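Local coordinates for transcriptional regulator of the TetR/AcrR family (Thermobifida fusca YX, PDB 3DCF), which probably binds regulatory DNA and controls transcription, most likely as a repressor, as other members of the TetR family do, at residues D56-I61 / P66-Y71; R117-L120 / A125-L128. All coordinates share one frame; numbering follows the deposited sequence.

Contact 1 of 2, residues D56-I61 / P66-Y71; sequences DIADRI and PAIYYY
OD2 of D56 is gripped twice, by a salt bridge from K47 NZ and a hydrogen bond from the backbone N of S53, near the start of the helix whose A58 and I61 receive I68. This is the helix-turn-helix motif of the predicted DNA-binding domain, with helix 54-61 first and helix 65-71, in the position of the recognition helix, second. Across the contact the two helices meet through apolar side chains. Their backbones come nearest at A58 and I68, whose CA atoms are 6.3 Å apart. The small A58 lets I68 come in close: I68 CG1 lies 3.4 Å from A58 CB. That branch stands beside the backbone N of I68 (chi1 -64°), and its terminal methyl turns toward I61. There the two isoleucines meet tip to tip, CD1 of I61 being 3.5 Å from CD1 of I68. I61 holds its CG1 between its own backbone N and carbonyl carbon (chi1 67°), with CD1 fully extended beyond it. Helix 31-46 completes the small core, I36 and V39 packing on I61 and L43 on I57. The second helix also has local polar ties: A67 N bonds to T64 OG1, and Y69 OH to K65 NZ. Where the helices are closest, I68 CG1 also reaches the first backbone, 3.7 Å from A58 CA.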
# COMPACT_ATOMS: atom_id res chain seq x y z
N ASP A 56 -18.49 25.48 15.57
CA ASP A 56 -19.61 24.57 15.31
C ASP A 56 -19.70 23.43 16.35
O ASP A 56 -20.79 23.12 16.83
CB ASP A 56 -19.50 23.93 13.91
CG ASP A 56 -19.63 24.95 12.78
OD1 ASP A 56 -20.42 25.91 12.90
OD2 ASP A 56 -18.94 24.76 11.75
N ILE A 57 -18.54 22.84 16.69
CA ILE A 57 -18.44 21.74 17.69
C ILE A 57 -18.86 22.26 19.07
O ILE A 57 -19.67 21.62 19.73
CB ILE A 57 -17.01 21.11 17.75
CG1 ILE A 57 -16.65 20.43 16.41
CG2 ILE A 57 -16.90 20.08 18.89
CD1 ILE A 57 -15.16 20.10 16.25
N ALA A 58 -18.31 23.41 19.45
CA ALA A 58 -18.66 24.12 20.71
C ALA A 58 -20.16 24.44 20.80
O ALA A 58 -20.74 24.35 21.88
CB ALA A 58 -17.86 25.42 20.84
N ASP A 59 -20.76 24.83 19.67
CA ASP A 59 -22.20 25.13 19.59
C ASP A 59 -23.08 23.90 19.90
O ASP A 59 -23.94 23.97 20.78
CB ASP A 59 -22.55 25.69 18.20
CG ASP A 59 -24.00 26.15 18.11
OD1 ASP A 59 -24.36 27.09 18.84
OD2 ASP A 59 -24.78 25.58 17.31
N ARG A 60 -22.81 22.78 19.22
CA ARG A 60 -23.59 21.52 19.37
C ARG A 60 -23.64 20.93 20.79
O ARG A 60 -24.70 20.51 21.26
CB ARG A 60 -23.11 20.44 18.38
CG ARG A 60 -23.26 20.82 16.91
N ILE A 61 -22.48 20.87 21.46
CA ILE A 61 -22.42 20.39 22.87
C ILE A 61 -22.89 21.45 23.89
O ILE A 61 -23.15 21.13 25.05
CB ILE A 61 -21.01 19.84 23.25
CG1 ILE A 61 -19.93 20.94 23.27
CG2 ILE A 61 -20.62 18.71 22.31
CD1 ILE A 61 -18.58 20.44 23.68
N PRO A 66 -13.84 29.71 24.39
CA PRO A 66 -12.81 29.47 25.44
C PRO A 66 -12.86 28.10 26.13
O PRO A 66 -11.80 27.53 26.43
CB PRO A 66 -13.09 30.58 26.46
CG PRO A 66 -13.61 31.68 25.63
CD PRO A 66 -14.51 31.01 24.63
N ALA A 67 -14.06 27.56 26.36
CA ALA A 67 -14.21 26.25 27.01
C ALA A 67 -13.65 25.07 26.16
O ALA A 67 -13.07 24.14 26.74
CB ALA A 67 -15.67 26.02 27.42
N ILE A 68 -13.81 25.11 24.83
CA ILE A 68 -13.27 24.07 23.91
C ILE A 68 -11.73 24.12 23.79
O ILE A 68 -11.10 23.06 23.63
CB ILE A 68 -13.93 24.12 22.47
CG1 ILE A 68 -15.43 23.79 22.52
CG2 ILE A 68 -13.31 23.12 21.49
CD1 ILE A 68 -15.79 22.37 23.00
N TYR A 69 -11.12 25.32 23.86
CA TYR A 69 -9.64 25.49 23.82
C TYR A 69 -8.89 24.67 24.87
O TYR A 69 -7.81 24.15 24.58
CB TYR A 69 -9.19 26.96 23.91
CG TYR A 69 -9.44 27.79 22.67
CD1 TYR A 69 -8.85 27.45 21.45
CD2 TYR A 69 -10.21 28.95 22.73
CE1 TYR A 69 -9.07 28.22 20.29
CE2 TYR A 69 -10.44 29.74 21.59
CZ TYR A 69 -9.87 29.37 20.37
OH TYR A 69 -10.10 30.15 19.26
N TYR A 70 -9.46 24.58 26.08
CA TYR A 70 -8.90 23.76 27.18
C TYR A 70 -8.63 22.32 26.73
O TYR A 70 -7.56 21.78 27.00
CB TYR A 70 -9.86 23.76 28.39
CG TYR A 70 -9.39 22.94 29.59
CD1 TYR A 70 -8.44 23.43 30.49
CD2 TYR A 70 -9.93 21.66 29.83
CE1 TYR A 70 -8.01 22.66 31.61
CE2 TYR A 70 -9.51 20.88 30.94
CZ TYR A 70 -8.56 21.40 31.83
OH TYR A 70 -8.15 20.65 32.91
N TYR A 71 -9.60 21.74 26.02
CA TYR A 71 -9.49 20.37 25.49
C TYR A 71 -8.82 20.32 24.09
O TYR A 71 -7.91 19.52 23.88
CB TYR A 71 -10.88 19.70 25.46
CG TYR A 71 -11.55 19.66 26.83
CD1 TYR A 71 -11.17 18.73 27.81
CD2 TYR A 71 -12.57 20.57 27.15
CE1 TYR A 71 -11.79 18.70 29.09
CE2 TYR A 71 -13.20 20.55 28.42
CZ TYR A 71 -12.81 19.61 29.38
OH TYR A 71 -13.42 19.58 30.62

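Contact 2 of 2, residues R117-L120 / A125-L128. Unlike the reference sequence in segment 125-128: L128 (reference Val).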
# COMPACT_ATOMS: atom_id res chain seq x y z
N ARG A 117 -11.68 -6.19 7.99
CA ARG A 117 -13.00 -5.62 8.39
C ARG A 117 -12.84 -4.19 8.90
O ARG A 117 -13.60 -3.31 8.51
CB ARG A 117 -13.71 -6.45 9.49
CG ARG A 117 -14.56 -7.64 9.03
CD ARG A 117 -15.44 -8.19 10.19
NE ARG A 117 -14.65 -8.81 11.28
CZ ARG A 117 -15.11 -9.17 12.50
NH1 ARG A 117 -16.38 -8.96 12.88
NH2 ARG A 117 -14.27 -9.73 13.37
N THR A 118 -11.84 -3.98 9.76
CA THR A 118 -11.55 -2.66 10.32
C THR A 118 -11.11 -1.68 9.24
O THR A 118 -11.47 -0.50 9.33
CB THR A 118 -10.48 -2.72 11.44
OG1 THR A 118 -10.86 -3.72 12.39
CG2 THR A 118 -10.32 -1.37 12.16
N ILE A 119 -10.33 -2.15 8.24
CA ILE A 119 -9.89 -1.29 7.11
C ILE A 119 -11.10 -0.79 6.29
O ILE A 119 -11.26 0.42 6.09
CB ILE A 119 -8.85 -1.98 6.14
CG1 ILE A 119 -7.54 -2.39 6.84
CG2 ILE A 119 -8.50 -1.07 4.98
CD1 ILE A 119 -6.79 -1.29 7.52
N LEU A 120 -11.93 -1.74 5.84
CA LEU A 120 -13.13 -1.44 5.00
C LEU A 120 -14.17 -0.54 5.69
O LEU A 120 -14.91 0.18 5.00
CB LEU A 120 -13.79 -2.74 4.50
CG LEU A 120 -12.93 -3.67 3.63
CD1 LEU A 120 -13.73 -4.90 3.26
CD2 LEU A 120 -12.38 -2.99 2.36
N ALA A 125 -9.95 7.03 7.40
CA ALA A 125 -8.93 6.99 8.46
C ALA A 125 -7.63 6.36 7.98
O ALA A 125 -6.55 6.84 8.32
CB ALA A 125 -9.46 6.25 9.70
N ASN A 126 -7.73 5.29 7.17
CA ASN A 126 -6.56 4.60 6.58
C ASN A 126 -5.81 5.45 5.55
O ASN A 126 -4.57 5.48 5.57
CB ASN A 126 -6.94 3.22 6.00
CG ASN A 126 -7.09 2.16 7.07
OD1 ASN A 126 -8.20 1.74 7.38
ND2 ASN A 126 -5.98 1.76 7.67
N THR A 127 -6.56 6.13 4.66
CA THR A 127 -5.98 7.07 3.68
C THR A 127 -5.26 8.21 4.43
O THR A 127 -4.17 8.64 4.03
CB THR A 127 -7.06 7.69 2.73
OG1 THR A 127 -7.79 6.63 2.08
CG2 THR A 127 -6.44 8.63 1.68
N LEU A 128 -5.90 8.67 5.51
CA LEU A 128 -5.36 9.69 6.42
C LEU A 128 -4.12 9.18 7.20
O LEU A 128 -3.19 9.95 7.43
CB LEU A 128 -6.47 10.17 7.39
CG LEU A 128 -6.29 11.39 8.28
CD1 LEU A 128 -6.19 12.66 7.43
CD2 LEU A 128 -7.48 11.49 9.22
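I119 and N126 carry this contact, their side chains crossing at about a right angle where helix 104-121 turns into helix 123-130. The pair packs inside the bend between two consecutive helices of the all-helical C-terminal domain of a TetR-type regulator, and the CA atoms of I119 and N126 are 6.8 Å apart. The CB of I119 does not point straight at the neighbouring helix; its outer atoms bring it there. CG1 stands beside the backbone N (chi1 -61°), and the next bond is bent rather than extended (chi2 -57°), which delivers the CD1 methyl to the N126 amide. CG2, set anti to the I119 backbone N, is the second branch to approach. N126 points its CB toward helix 104-121, with CG beside its own backbone N (chi1 -78°), and the plane of its amide is turned steeply out of the plane of CA, CB and CG. I119 CD1 therefore arrives at the outer end of the amide, displaced to one face, with its carbon 3.5 Å from N126 CG. Nearby hydroxyls bond within their own helices: T118 OG1 folds back onto E114 O, and T127 OG1 onto L123 O. N122, in the turn, donates through ND2 to T118 O. Other helices close round the bend, T187 touching I119 and Y188 touching N126, while L128 rests on L79 and V83 of helix 75-98. Over that same face of the amide, I119 CG2 lies 4.1 Å from N126 CG.

How the contacts relate
Contact 1 closes before contact 2 opens, and the two belong to different parts of the molecule: the predicted DNA-binding helix-turn-helix and the C-terminal domain typical of TetR-type regulators. Their centres lie 27 Å apart and their nearest atoms about 14 Å, without touching. Contact 1 is far from the middle of the chain, contact 2 only about 6 Å from it, centre to centre. Helix 75-98 follows the helix-turn-helix in sequence and runs on to pack against both segments of contact 2, making it a physical connection between the two regions. In relatives, signals from the C-terminal domain are passed to the DNA-binding part; a similar route is possible here.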